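Local atomic coordinates of uncharacterized N-acetyltransferase D2E76_00625 (Mycobacteroides abscessus, PDB entry 6YCA), a protein that probably transfers an acetyl group from acetyl-coenzyme A to an amine, as a GNAT-family Eis protein unable to modify aminoglycosides. Residues S153-Y157 with G281-D287; R163-L167 with L292-A298; A174-D179 with P221-P227; W196-R202 with P409-F415; G229-Y233 with L265-L269. All blocks are in the same frame, centred on the assembly; numbering follows the deposited sequence.

The five contacts tie the second GNAT-like region to strand 149-160, to the chain that follows that strand and to the C-terminal tail. Interactions 3 and 5 have centres about 7 Å apart, because strands 222-226 and 229-235 pair directly. Interaction 5 touches interaction 2 through V266 and L292, and interaction 4 through Y230 and R202. Interaction 1 meets interaction 4 where F410 packs on S154, P282, R283 and P284; their centres are about 12 Å apart. The side chain of F415, in interaction 4, ends about 7 Å from a bound acetyl-coenzyme A. A different acetyl-coenzyme A lies about 10 Å from the L177 side chain (interaction 3) and 11 Å from that of Y233 (interaction 5).

Interaction 1 of 5, residues S153-Y157 with G281-D287; sequences SSATY and GPRPIDD
Y157 and P284 meet through a hydrogen bond from Y157 OH to P284 O, 2.7 Å long. The oxygen lies at the ring edge, and the hydroxyl lies in the carbonyl plane. P284 O also accepts from the backbone N of D287, so two donors grip it inside the type I turn from P284 to D287. R283 CB sits at another point of the same ring edge, 3.6 Å from Y157 CE1. The strands pair antiparallel here. A155 N gives to R283 O at 2.7 Å, and R283 N gives to A155 O at 2.9 Å. Within the turn, I285 CG2 lies 3.4 Å from S153 O and also touches S153 CB. On the other flank, S154 CB meets P282 CB at 3.6 Å, just after the cis peptide bond that precedes P282.

The second shell fixes the turn. The R283 chain bends at chi2 and chi3, and this brings NE to D287 OD2 at 2.9 Å in a salt bridge. The carboxylate oxygen is met from above its plane. D286 OD2 takes the N-H of Q408 and forms a salt bridge with R381 of a second subunit. Strand 149-160 runs between strands 277-284 and 299-312, and I304 of the latter touches A155.

Interaction 2 of 5, residues R163-L167 with L292-A298; sequences RAAPL and LVTDPRA. With SO4 (sulfate ion), chain L.
P166 and V293 form a single backbone bridge, flanked by hydrogen bonds from T294 N to A165 O (3.0 Å) and from L167 N to L292 O (2.7 Å). Around it, A164 CB rests against V293 CG1 at 3.7 Å. The T294 methyl CG2 lies across L167, 3.6 Å from L167 CA. CG2 stands anti to the carbonyl carbon of T294 (chi1 67° for OG1), which turns the methyl to that neighbour.

The contact joins two loops of the GNAT-like fold. One follows strand 149-160, and the other leads through a short 3-10 turn, 296-298, into strand 299-312. L292 and A164 also pack on helix 259-270.

At the far end R163 grips D295 side-on. NE and NH2 both reach D295 OD2, NH2 at 3.0 Å, and both come from the same face of the carboxylate plane. The bend at chi3 (54°) swings the guanidinium into this position. R163 NH1 and NH2 both hydrogen-bond O3 of a sulfate, probably from the crystallisation liquor, NH2 at 2.9 Å. R305 of a second subunit binds the same ion. R297 CD passes 3.4 Å from sulfate O1, while the R297 guanidinium binds A137 and D306 of that second subunit.

Interaction 3 of 5, residues A174-D179 with P221-P227; sequences AIALLD and PYVVTHP
Strand 176-177 is an outermost strand within this chain and pairs antiparallel with strand 222-226 of the second GNAT-like region. A176 and T225 are the hydrogen-bonded pair: A176 N gives to T225 O at 3.1 Å, and T225 N gives to A176 O at 3.0 Å. L177 and V224 are the next, non-hydrogen-bonded pair. L178 N then gives to V223 O at 2.9 Å.

D179 carries the pairing one step past the strand. Its OD1 accepts the backbone N-H of V223 at 3.1 Å on the anti lone pair, in place of a main-chain carbonyl. The carboxylate also meets Y222 at the ring edge, with D179 CG 3.6 Å from Y222 CD1 and the two planes 78° apart. D179 OD2 forms a salt bridge with R44 of a fourth subunit, and Y222 OH bonds to the V47 carbonyl of that subunit. Both polar ends therefore serve a subunit interface.

On one face V224 is held by two neighbours. Its CG1 meets I175 CG2 at 3.5 Å, the two side chains crossing at about a right angle. Its CG2 lies beside L177 CD2, and these two side chains point the same way. The other face carries A176 CB and the T225 methyl CG2, 3.6 Å apart. At the A174 end of the pairing, A174 CB packs on P227 CD and CG.

Strand 222-226 pairs on its other side with strand 229-235. Helix 259-270 lies over I175, V224 and H226, and helix 184-192 meets V223 and T225.

Interaction 4 of 5, residues W196-R202 with P409-F415; sequences WTGSVAR and PFAGTNF
T197 and F410 join the C-terminal tail, which follows helix 395-403 of the sterol carrier protein-like part, to the loop between helices 184-192 and 204-216. Most of this loop segment belongs to the second GNAT-like region. The contact is buried.

The backbone supplies the clear hydrogen bond: F410 N gives to T197 O at 3.0 Å. T197 O also receives a CA-H contact from P409. A type II turn from W196 to S199 shapes the loop. It is closed by S199 N and S199 OG, both of which bond to W196 O. S199 OG is also hydrogen-bonded to T87 OG1. G198 fits here because its positive phi (102°) and the nearby F410 backbone leave little room for a side chain.

Among the aromatic groups, W196 presents its indole edge to F410 O. The bond from NE1 is short at 2.8 Å but bent, and therefore weak. The W196 and F410 rings are near parallel, yet slid so far apart that they barely overlap. S199 CB lies against one face of the indole, toward its rim.

Apolar contacts gather round V200. Its CG2 meets T413 CG2 at 3.8 Å and F415 CE2 at 4.2 Å. A411 CB lies near V200 CG1 and close to G198 O.

The charged group is R202, whose chain runs extended from CG to NE. Its NH1 makes a salt bridge with D253, and Y191 gives a cation-pi partner. The guanidinium edge is turned to the tail, with T413 CB 3.3 Å from R202 NE and G412 O 3.0 Å from R202 NH2.

Interaction 5 of 5, residues G229-Y233 with L265-L269; sequences GYVRY and LVGHL
Y233 reaches from strand 229-235 to the helix 259-270 that packs against it. From CB, the ring leaves with CG between the backbone N and carbonyl carbon (chi1 55°). CG and CD1 come first under L269: the methyl CD2 is 3.6 Å from Y233 CD1 and stands over the ring face, a CH-pi contact 4.0 Å from L269 CD2 to the ring centroid. CE1 and CZ then approach H268 NE2. At the tip, Y233 OH bonds to H268 NE2 at 2.9 Å, nearly straight at 178°. The hydroxyl lies at the edge of the imidazole.

V231 and L265 fill the layer before the tyrosine. V231 CG1 meets L265 CD2 at 3.6 Å, while V231 CG2 looks to L269 CD1. L265 CD1 lies over the strand backbone, 3.3 Å from Y230 O. The axes of segments 229-233 and 265-269, both in the second GNAT-like region, pass 9.1 Å apart at 32°.

Y233 OH is also bonded to R44 of a fourth subunit. The apolar layer thus ends in a chain of hydrogen bonds from H268 through Y233, both buried, to that arginine. Either H268 or Y233 could donate in the bond between them, and the nearby arginine charge would probably polarise the hydroxyl.

Interaction 1 of 5, residues S153-Y157 with G281-D287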
# COMPACT_ATOMS: atom_id res chain seq x y z
N SER A 153 20.93 -22.29 -0.81
CA SER A 153 19.95 -21.22 -0.80
C SER A 153 20.54 -20.02 -0.09
O SER A 153 21.49 -20.13 0.69
CB SER A 153 18.64 -21.64 -0.11
OG SER A 153 18.03 -22.73 -0.79
N SER A 154 19.97 -18.85 -0.38
CA SER A 154 20.41 -17.59 0.19
C SER A 154 19.24 -16.89 0.87
O SER A 154 18.07 -17.12 0.53
CB SER A 154 21.02 -16.69 -0.89
OG SER A 154 20.02 -16.21 -1.77
N ALA A 155 19.56 -16.04 1.84
CA ALA A 155 18.55 -15.32 2.60
C ALA A 155 18.84 -13.83 2.58
O ALA A 155 19.96 -13.39 2.29
CB ALA A 155 18.45 -15.82 4.05
N THR A 156 17.81 -13.05 2.89
CA THR A 156 17.89 -11.60 2.98
C THR A 156 17.43 -11.15 4.36
O THR A 156 16.31 -11.48 4.78
CB THR A 156 16.98 -10.96 1.94
OG1 THR A 156 17.29 -11.51 0.65
CG2 THR A 156 17.21 -9.45 1.91
N TYR A 157 18.27 -10.39 5.04
CA TYR A 157 17.98 -9.93 6.39
C TYR A 157 17.76 -8.42 6.42
O TYR A 157 18.47 -7.67 5.74
CB TYR A 157 19.15 -10.28 7.31
CG TYR A 157 19.44 -11.76 7.36
CD1 TYR A 157 20.25 -12.35 6.40
CD2 TYR A 157 18.89 -12.57 8.34
CE1 TYR A 157 20.53 -13.70 6.43
CE2 TYR A 157 19.16 -13.92 8.38
CZ TYR A 157 19.98 -14.48 7.42
OH TYR A 157 20.26 -15.83 7.45
N GLY A 281 22.05 -9.00 1.89
CA GLY A 281 21.57 -9.95 0.92
C GLY A 281 22.38 -9.96 -0.36
O GLY A 281 22.78 -8.91 -0.87
N PRO A 282 22.63 -11.16 -0.91
CA PRO A 282 22.27 -12.45 -0.32
C PRO A 282 23.26 -12.89 0.76
O PRO A 282 24.44 -12.57 0.66
CB PRO A 282 22.38 -13.40 -1.51
CG PRO A 282 23.44 -12.81 -2.34
CD PRO A 282 23.26 -11.32 -2.23
N ARG A 283 22.76 -13.59 1.77
CA ARG A 283 23.56 -14.10 2.88
C ARG A 283 23.20 -15.56 3.12
O ARG A 283 22.19 -16.05 2.61
CB ARG A 283 23.28 -13.28 4.15
CG ARG A 283 23.79 -11.86 4.11
CD ARG A 283 25.30 -11.82 3.95
NE ARG A 283 25.99 -12.57 4.99
CZ ARG A 283 27.26 -12.93 4.92
NH1 ARG A 283 27.97 -12.61 3.85
NH2 ARG A 283 27.82 -13.62 5.90
N PRO A 284 24.03 -16.29 3.86
CA PRO A 284 23.70 -17.68 4.18
C PRO A 284 22.39 -17.78 4.97
O PRO A 284 22.05 -16.91 5.76
CB PRO A 284 24.88 -18.15 5.03
CG PRO A 284 26.00 -17.26 4.64
CD PRO A 284 25.39 -15.94 4.32
N ILE A 285 21.67 -18.88 4.73
CA ILE A 285 20.40 -19.09 5.44
C ILE A 285 20.61 -19.36 6.92
O ILE A 285 19.66 -19.27 7.70
CB ILE A 285 19.53 -20.17 4.77
CG1 ILE A 285 20.16 -21.55 4.92
CG2 ILE A 285 19.29 -19.86 3.31
CD1 ILE A 285 19.29 -22.66 4.40
N ASP A 286 21.83 -19.71 7.34
CA ASP A 286 22.14 -19.93 8.75
C ASP A 286 23.11 -18.88 9.29
O ASP A 286 23.86 -19.14 10.23
CB ASP A 286 22.69 -21.33 8.98
CG ASP A 286 24.02 -21.57 8.27
OD1 ASP A 286 24.43 -20.76 7.41
OD2 ASP A 286 24.67 -22.60 8.58
N ASP A 287 23.08 -17.68 8.71
CA ASP A 287 23.94 -16.60 9.17
C ASP A 287 23.62 -16.30 10.63
O ASP A 287 22.46 -16.05 10.97
CB ASP A 287 23.70 -15.36 8.33
CG ASP A 287 24.94 -14.50 8.18
OD1 ASP A 287 26.02 -14.91 8.65
OD2 ASP A 287 24.84 -13.41 7.57

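Interaction 2 of 5, residues R163-L167 with L292-A298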
# COMPACT_ATOMS: atom_id res chain seq x y z
N ARG A 163 17.52 -1.49 17.55
CA ARG A 163 17.28 -2.66 18.39
C ARG A 163 18.43 -3.66 18.39
O ARG A 163 18.33 -4.69 19.06
CB ARG A 163 16.00 -3.36 17.94
CG ARG A 163 14.80 -2.47 17.80
CD ARG A 163 13.68 -3.24 17.13
NE ARG A 163 13.39 -4.49 17.82
CZ ARG A 163 12.45 -5.35 17.45
NH1 ARG A 163 11.70 -5.10 16.39
NH2 ARG A 163 12.27 -6.46 18.14
N ALA A 164 19.50 -3.40 17.63
CA ALA A 164 20.56 -4.38 17.43
C ALA A 164 21.80 -4.05 18.26
O ALA A 164 22.89 -3.85 17.73
CB ALA A 164 20.88 -4.51 15.95
N ALA A 165 21.64 -4.02 19.57
CA ALA A 165 22.81 -3.91 20.43
C ALA A 165 23.46 -5.28 20.62
O ALA A 165 22.75 -6.28 20.78
CB ALA A 165 22.42 -3.34 21.79
N PRO A 166 24.79 -5.36 20.61
CA PRO A 166 25.46 -6.67 20.65
C PRO A 166 25.23 -7.39 21.97
O PRO A 166 25.24 -6.79 23.05
CB PRO A 166 26.94 -6.31 20.48
CG PRO A 166 26.94 -4.94 19.88
CD PRO A 166 25.75 -4.26 20.45
N LEU A 167 25.04 -8.71 21.87
CA LEU A 167 24.88 -9.54 23.06
C LEU A 167 26.16 -9.59 23.88
O LEU A 167 26.15 -9.44 25.11
CB LEU A 167 24.43 -10.94 22.66
CG LEU A 167 24.14 -11.94 23.78
CD1 LEU A 167 23.06 -11.41 24.70
CD2 LEU A 167 23.73 -13.28 23.18
N LEU A 292 23.94 -12.50 17.45
CA LEU A 292 24.87 -11.43 17.79
C LEU A 292 24.24 -10.34 18.66
O LEU A 292 24.98 -9.57 19.27
CB LEU A 292 25.38 -10.77 16.51
CG LEU A 292 26.46 -11.54 15.75
CD1 LEU A 292 26.79 -10.84 14.45
CD2 LEU A 292 27.70 -11.66 16.61
N VAL A 293 22.92 -10.27 18.73
CA VAL A 293 22.23 -9.16 19.36
C VAL A 293 21.38 -9.66 20.52
O VAL A 293 20.89 -10.79 20.51
CB VAL A 293 21.38 -8.36 18.35
CG1 VAL A 293 22.28 -7.57 17.39
CG2 VAL A 293 20.47 -9.30 17.58
N THR A 294 21.19 -8.79 21.51
CA THR A 294 20.34 -9.12 22.65
C THR A 294 18.89 -9.29 22.25
O THR A 294 18.14 -9.97 22.96
CB THR A 294 20.45 -8.05 23.73
OG1 THR A 294 19.87 -6.83 23.25
CG2 THR A 294 21.89 -7.79 24.09
N ASP A 295 18.46 -8.66 21.15
CA ASP A 295 17.10 -8.74 20.63
C ASP A 295 17.13 -9.45 19.29
O ASP A 295 17.16 -8.79 18.24
CB ASP A 295 16.50 -7.34 20.49
CG ASP A 295 15.01 -7.36 20.21
OD1 ASP A 295 14.46 -8.46 19.96
OD2 ASP A 295 14.38 -6.29 20.26
N PRO A 296 17.05 -10.78 19.26
CA PRO A 296 17.09 -11.50 17.98
C PRO A 296 16.02 -11.05 16.99
O PRO A 296 16.23 -11.18 15.77
CB PRO A 296 16.90 -12.97 18.38
CG PRO A 296 17.33 -13.02 19.82
CD PRO A 296 16.97 -11.69 20.42
N ARG A 297 14.90 -10.53 17.47
CA ARG A 297 13.84 -10.07 16.58
C ARG A 297 14.17 -8.74 15.90
O ARG A 297 13.38 -8.29 15.06
CB ARG A 297 12.50 -10.01 17.31
CG ARG A 297 11.99 -11.38 17.68
CD ARG A 297 10.72 -11.31 18.48
NE ARG A 297 10.34 -12.62 18.98
CZ ARG A 297 9.39 -12.83 19.88
NH1 ARG A 297 8.71 -11.80 20.38
NH2 ARG A 297 9.11 -14.06 20.27
N ALA A 298 15.29 -8.11 16.25
CA ALA A 298 15.79 -6.99 15.46
C ALA A 298 16.27 -7.44 14.09
O ALA A 298 16.43 -6.60 13.20
CB ALA A 298 16.93 -6.30 16.21
S SO4 L . 8.83 -7.85 17.45
O1 SO4 L . 9.23 -8.28 18.79
O2 SO4 L . 8.00 -6.65 17.56
O3 SO4 L . 10.00 -7.54 16.64
O4 SO4 L . 8.05 -8.91 16.81

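Interaction 3 of 5, residues A174-D179 with P221-P227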
# COMPACT_ATOMS: atom_id res chain seq x y z
N ALA A 174 40.34 -2.81 14.56
CA ALA A 174 40.99 -3.21 13.32
C ALA A 174 40.19 -2.83 12.08
O ALA A 174 40.64 -3.11 10.96
CB ALA A 174 41.28 -4.71 13.32
N ILE A 175 39.01 -2.23 12.25
CA ILE A 175 38.21 -1.79 11.11
C ILE A 175 38.85 -0.55 10.50
O ILE A 175 39.28 0.37 11.22
CB ILE A 175 36.77 -1.51 11.57
CG1 ILE A 175 36.04 -2.83 11.84
CG2 ILE A 175 36.01 -0.68 10.56
CD1 ILE A 175 35.91 -3.71 10.62
N ALA A 176 38.93 -0.52 9.17
CA ALA A 176 39.52 0.61 8.46
C ALA A 176 38.59 1.01 7.31
O ALA A 176 38.13 0.15 6.56
CB ALA A 176 40.90 0.25 7.92
N LEU A 177 38.33 2.31 7.19
CA LEU A 177 37.53 2.80 6.08
C LEU A 177 38.42 2.92 4.86
O LEU A 177 39.49 3.53 4.93
CB LEU A 177 36.94 4.17 6.43
CG LEU A 177 36.25 4.26 7.79
CD1 LEU A 177 35.73 5.67 8.04
CD2 LEU A 177 35.14 3.24 7.91
N LEU A 178 37.99 2.34 3.74
CA LEU A 178 38.82 2.27 2.55
C LEU A 178 38.01 2.64 1.31
O LEU A 178 38.35 2.23 0.20
CB LEU A 178 39.41 0.87 2.41
CG LEU A 178 40.56 0.62 1.44
CD1 LEU A 178 41.89 1.03 2.06
CD2 LEU A 178 40.57 -0.83 0.97
N ASP A 179 36.96 3.44 1.49
CA ASP A 179 35.92 3.65 0.48
C ASP A 179 36.45 3.94 -0.91
O ASP A 179 36.36 3.09 -1.81
CB ASP A 179 34.96 4.75 0.94
CG ASP A 179 34.57 4.59 2.39
OD1 ASP A 179 34.24 3.45 2.79
OD2 ASP A 179 34.60 5.60 3.14
N PRO A 221 29.75 2.87 -3.67
CA PRO A 221 29.63 2.04 -2.47
C PRO A 221 30.74 2.32 -1.47
O PRO A 221 31.89 2.60 -1.83
CB PRO A 221 29.77 0.61 -3.03
CG PRO A 221 30.56 0.76 -4.31
CD PRO A 221 30.56 2.22 -4.71
N TYR A 222 30.38 2.24 -0.20
CA TYR A 222 31.38 2.28 0.85
C TYR A 222 32.05 0.92 0.94
O TYR A 222 31.40 -0.11 0.75
CB TYR A 222 30.72 2.64 2.18
CG TYR A 222 30.15 4.04 2.20
CD1 TYR A 222 30.98 5.14 2.25
CD2 TYR A 222 28.78 4.25 2.15
CE1 TYR A 222 30.47 6.42 2.25
CE2 TYR A 222 28.26 5.53 2.16
CZ TYR A 222 29.11 6.60 2.21
OH TYR A 222 28.60 7.88 2.22
N VAL A 223 33.35 0.93 1.19
CA VAL A 223 34.13 -0.30 1.34
C VAL A 223 34.87 -0.20 2.66
O VAL A 223 35.78 0.63 2.81
CB VAL A 223 35.10 -0.53 0.17
CG1 VAL A 223 35.83 -1.86 0.37
CG2 VAL A 223 34.36 -0.53 -1.14
N VAL A 224 34.50 -1.05 3.61
CA VAL A 224 35.12 -1.11 4.92
C VAL A 224 35.83 -2.44 5.03
O VAL A 224 35.29 -3.49 4.65
CB VAL A 224 34.07 -0.92 6.02
CG1 VAL A 224 34.64 -1.27 7.38
CG2 VAL A 224 33.56 0.52 6.00
N THR A 225 37.06 -2.41 5.54
CA THR A 225 37.93 -3.56 5.54
C THR A 225 38.26 -4.00 6.96
O THR A 225 38.16 -3.22 7.92
CB THR A 225 39.22 -3.25 4.76
OG1 THR A 225 39.98 -4.45 4.60
CG2 THR A 225 40.05 -2.24 5.51
N HIS A 226 38.66 -5.26 7.07
CA HIS A 226 39.22 -5.91 8.24
C HIS A 226 40.44 -6.69 7.77
O HIS A 226 40.54 -7.02 6.59
CB HIS A 226 38.19 -6.88 8.84
CG HIS A 226 38.64 -7.53 10.11
ND1 HIS A 226 39.37 -8.71 10.13
CD2 HIS A 226 38.48 -7.18 11.40
CE1 HIS A 226 39.63 -9.04 11.38
NE2 HIS A 226 39.10 -8.13 12.17
N PRO A 227 41.41 -6.95 8.66
CA PRO A 227 42.55 -7.78 8.25
C PRO A 227 42.16 -9.11 7.61
O PRO A 227 42.95 -9.68 6.84
CB PRO A 227 43.31 -7.98 9.56
CG PRO A 227 43.07 -6.72 10.31
CD PRO A 227 41.66 -6.29 9.95

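Interaction 4 of 5, residues W196-R202 with P409-F415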
# COMPACT_ATOMS: atom_id res chain seq x y z
N TRP A 196 34.62 -20.89 2.69
CA TRP A 196 33.33 -21.40 3.12
C TRP A 196 32.74 -22.31 2.06
O TRP A 196 32.96 -22.13 0.85
CB TRP A 196 32.36 -20.26 3.44
CG TRP A 196 31.93 -19.43 2.28
CD1 TRP A 196 30.92 -19.71 1.40
CD2 TRP A 196 32.46 -18.17 1.88
NE1 TRP A 196 30.80 -18.71 0.47
CE2 TRP A 196 31.74 -17.75 0.74
CE3 TRP A 196 33.49 -17.35 2.36
CZ2 TRP A 196 32.02 -16.55 0.09
CZ3 TRP A 196 33.76 -16.16 1.71
CH2 TRP A 196 33.03 -15.78 0.58
N THR A 197 31.99 -23.31 2.51
CA THR A 197 31.41 -24.29 1.60
C THR A 197 30.37 -23.63 0.71
O THR A 197 29.50 -22.89 1.18
CB THR A 197 30.77 -25.43 2.39
OG1 THR A 197 31.76 -26.06 3.21
CG2 THR A 197 30.19 -26.46 1.44
N GLY A 198 30.46 -23.90 -0.60
CA GLY A 198 29.61 -23.30 -1.59
C GLY A 198 30.26 -22.17 -2.37
O GLY A 198 29.74 -21.80 -3.43
N SER A 199 31.37 -21.64 -1.89
CA SER A 199 32.05 -20.55 -2.57
C SER A 199 32.56 -20.99 -3.94
O SER A 199 32.95 -22.15 -4.14
CB SER A 199 33.20 -20.02 -1.71
OG SER A 199 34.10 -21.05 -1.36
N VAL A 200 32.54 -20.06 -4.89
CA VAL A 200 32.97 -20.31 -6.25
C VAL A 200 33.99 -19.26 -6.63
O VAL A 200 34.09 -18.20 -6.01
CB VAL A 200 31.81 -20.33 -7.26
CG1 VAL A 200 30.70 -21.25 -6.78
CG2 VAL A 200 31.29 -18.92 -7.49
N ALA A 201 34.78 -19.57 -7.66
CA ALA A 201 35.78 -18.62 -8.13
C ALA A 201 35.12 -17.38 -8.70
O ALA A 201 34.07 -17.45 -9.35
CB ALA A 201 36.65 -19.27 -9.21
N ARG A 202 35.75 -16.22 -8.47
CA ARG A 202 35.37 -14.96 -9.09
C ARG A 202 36.47 -14.58 -10.08
O ARG A 202 37.45 -13.92 -9.70
CB ARG A 202 35.18 -13.86 -8.04
CG ARG A 202 33.88 -13.99 -7.25
CD ARG A 202 33.75 -12.87 -6.23
NE ARG A 202 32.52 -13.01 -5.45
CZ ARG A 202 32.10 -12.14 -4.54
NH1 ARG A 202 32.82 -11.05 -4.28
NH2 ARG A 202 30.97 -12.34 -3.89
N PRO A 409 25.60 -24.53 3.11
CA PRO A 409 26.42 -24.04 2.00
C PRO A 409 25.83 -22.77 1.42
O PRO A 409 24.62 -22.53 1.48
CB PRO A 409 26.36 -25.18 0.99
CG PRO A 409 25.04 -25.82 1.25
CD PRO A 409 24.84 -25.74 2.74
N PHE A 410 26.70 -21.96 0.84
CA PHE A 410 26.30 -20.64 0.38
C PHE A 410 27.36 -20.11 -0.57
O PHE A 410 28.55 -20.18 -0.27
CB PHE A 410 26.17 -19.72 1.59
CG PHE A 410 26.03 -18.28 1.24
CD1 PHE A 410 24.86 -17.80 0.70
CD2 PHE A 410 27.08 -17.40 1.46
CE1 PHE A 410 24.73 -16.47 0.37
CE2 PHE A 410 26.95 -16.07 1.14
CZ PHE A 410 25.78 -15.60 0.59
N ALA A 411 26.92 -19.61 -1.72
CA ALA A 411 27.80 -18.99 -2.71
C ALA A 411 27.51 -17.49 -2.73
O ALA A 411 26.54 -17.05 -3.35
CB ALA A 411 27.57 -19.60 -4.09
N GLY A 412 28.35 -16.70 -2.07
CA GLY A 412 28.07 -15.28 -2.01
C GLY A 412 28.16 -14.52 -3.32
O GLY A 412 28.19 -13.28 -3.33
N THR A 413 28.19 -15.25 -4.44
CA THR A 413 28.44 -14.67 -5.75
C THR A 413 27.48 -15.25 -6.77
O THR A 413 27.15 -16.44 -6.72
CB THR A 413 29.90 -14.90 -6.19
OG1 THR A 413 29.93 -15.37 -7.54
CG2 THR A 413 30.58 -15.93 -5.29
N ASN A 414 27.04 -14.41 -7.71
CA ASN A 414 26.14 -14.82 -8.79
C ASN A 414 26.83 -14.64 -10.13
O ASN A 414 27.78 -13.86 -10.28
CB ASN A 414 24.85 -14.00 -8.78
CG ASN A 414 23.89 -14.43 -7.68
OD1 ASN A 414 24.17 -15.34 -6.90
ND2 ASN A 414 22.75 -13.76 -7.61
N PHE A 415 26.35 -15.39 -11.12
CA PHE A 415 26.89 -15.33 -12.47
C PHE A 415 25.86 -15.80 -13.50
O PHE A 415 26.07 -15.68 -14.71
CB PHE A 415 28.18 -16.15 -12.58
CG PHE A 415 28.05 -17.56 -12.10
CD1 PHE A 415 27.62 -18.56 -12.96
CD2 PHE A 415 28.35 -17.89 -10.79
CE1 PHE A 415 27.49 -19.86 -12.52
CE2 PHE A 415 28.22 -19.19 -10.33
CZ PHE A 415 27.79 -20.18 -11.20
OXT PHE A 415 24.81 -16.33 -13.15

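Interaction 5 of 5, residues G229-Y233 with L265-L269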
# COMPACT_ATOMS: atom_id res chain seq x y z
N GLY A 229 38.83 -9.69 6.08
CA GLY A 229 37.59 -9.59 5.34
C GLY A 229 37.26 -8.14 5.02
O GLY A 229 38.01 -7.22 5.36
N TYR A 230 36.11 -7.96 4.37
CA TYR A 230 35.64 -6.63 4.00
C TYR A 230 34.12 -6.63 3.92
O TYR A 230 33.47 -7.68 3.99
CB TYR A 230 36.26 -6.14 2.68
CG TYR A 230 35.79 -6.88 1.45
CD1 TYR A 230 34.61 -6.53 0.80
CD2 TYR A 230 36.55 -7.92 0.91
CE1 TYR A 230 34.18 -7.21 -0.33
CE2 TYR A 230 36.13 -8.59 -0.23
CZ TYR A 230 34.94 -8.23 -0.84
OH TYR A 230 34.51 -8.90 -1.97
N VAL A 231 33.55 -5.43 3.75
CA VAL A 231 32.11 -5.28 3.59
C VAL A 231 31.83 -4.06 2.72
O VAL A 231 32.41 -2.99 2.92
CB VAL A 231 31.37 -5.18 4.95
CG1 VAL A 231 31.91 -4.04 5.78
CG2 VAL A 231 29.88 -5.02 4.73
N ARG A 232 30.97 -4.25 1.72
CA ARG A 232 30.50 -3.18 0.83
C ARG A 232 29.05 -2.87 1.16
O ARG A 232 28.23 -3.79 1.30
CB ARG A 232 30.57 -3.63 -0.62
CG ARG A 232 31.91 -3.52 -1.30
CD ARG A 232 31.80 -4.18 -2.66
NE ARG A 232 30.69 -3.63 -3.44
CZ ARG A 232 30.84 -2.92 -4.55
NH1 ARG A 232 32.05 -2.69 -5.05
NH2 ARG A 232 29.77 -2.47 -5.19
N TYR A 233 28.72 -1.59 1.27
CA TYR A 233 27.34 -1.18 1.52
C TYR A 233 27.04 0.14 0.83
O TYR A 233 27.93 0.98 0.65
CB TYR A 233 27.00 -1.14 3.01
CG TYR A 233 27.91 -0.27 3.86
CD1 TYR A 233 29.09 -0.78 4.40
CD2 TYR A 233 27.59 1.05 4.12
CE1 TYR A 233 29.92 0.00 5.18
CE2 TYR A 233 28.42 1.84 4.90
CZ TYR A 233 29.58 1.32 5.43
OH TYR A 233 30.40 2.11 6.20
N LEU A 265 33.08 -6.84 11.21
CA LEU A 265 32.42 -6.23 10.06
C LEU A 265 30.94 -5.99 10.33
O LEU A 265 30.42 -4.91 10.02
CB LEU A 265 32.62 -7.07 8.81
CG LEU A 265 34.04 -7.04 8.27
CD1 LEU A 265 34.20 -8.05 7.14
CD2 LEU A 265 34.37 -5.64 7.80
N VAL A 266 30.25 -6.98 10.90
CA VAL A 266 28.84 -6.79 11.25
C VAL A 266 28.70 -5.72 12.33
O VAL A 266 27.80 -4.86 12.27
CB VAL A 266 28.22 -8.12 11.69
CG1 VAL A 266 26.85 -7.89 12.32
CG2 VAL A 266 28.11 -9.06 10.51
N GLY A 267 29.60 -5.74 13.32
CA GLY A 267 29.57 -4.72 14.36
C GLY A 267 29.77 -3.31 13.83
O GLY A 267 29.18 -2.36 14.34
N HIS A 268 30.59 -3.17 12.78
CA HIS A 268 30.76 -1.86 12.16
C HIS A 268 29.43 -1.33 11.65
O HIS A 268 29.10 -0.15 11.83
CB HIS A 268 31.75 -1.95 11.00
CG HIS A 268 31.72 -0.75 10.10
ND1 HIS A 268 32.43 0.40 10.37
CD2 HIS A 268 31.04 -0.51 8.96
CE1 HIS A 268 32.20 1.29 9.42
NE2 HIS A 268 31.36 0.77 8.56
N LEU A 269 28.64 -2.20 11.01
CA LEU A 269 27.33 -1.81 10.50
C LEU A 269 26.38 -1.46 11.64
O LEU A 269 25.64 -0.47 11.56
CB LEU A 269 26.76 -2.93 9.64
CG LEU A 269 27.56 -3.26 8.38
CD1 LEU A 269 27.03 -4.52 7.71
CD2 LEU A 269 27.51 -2.09 7.41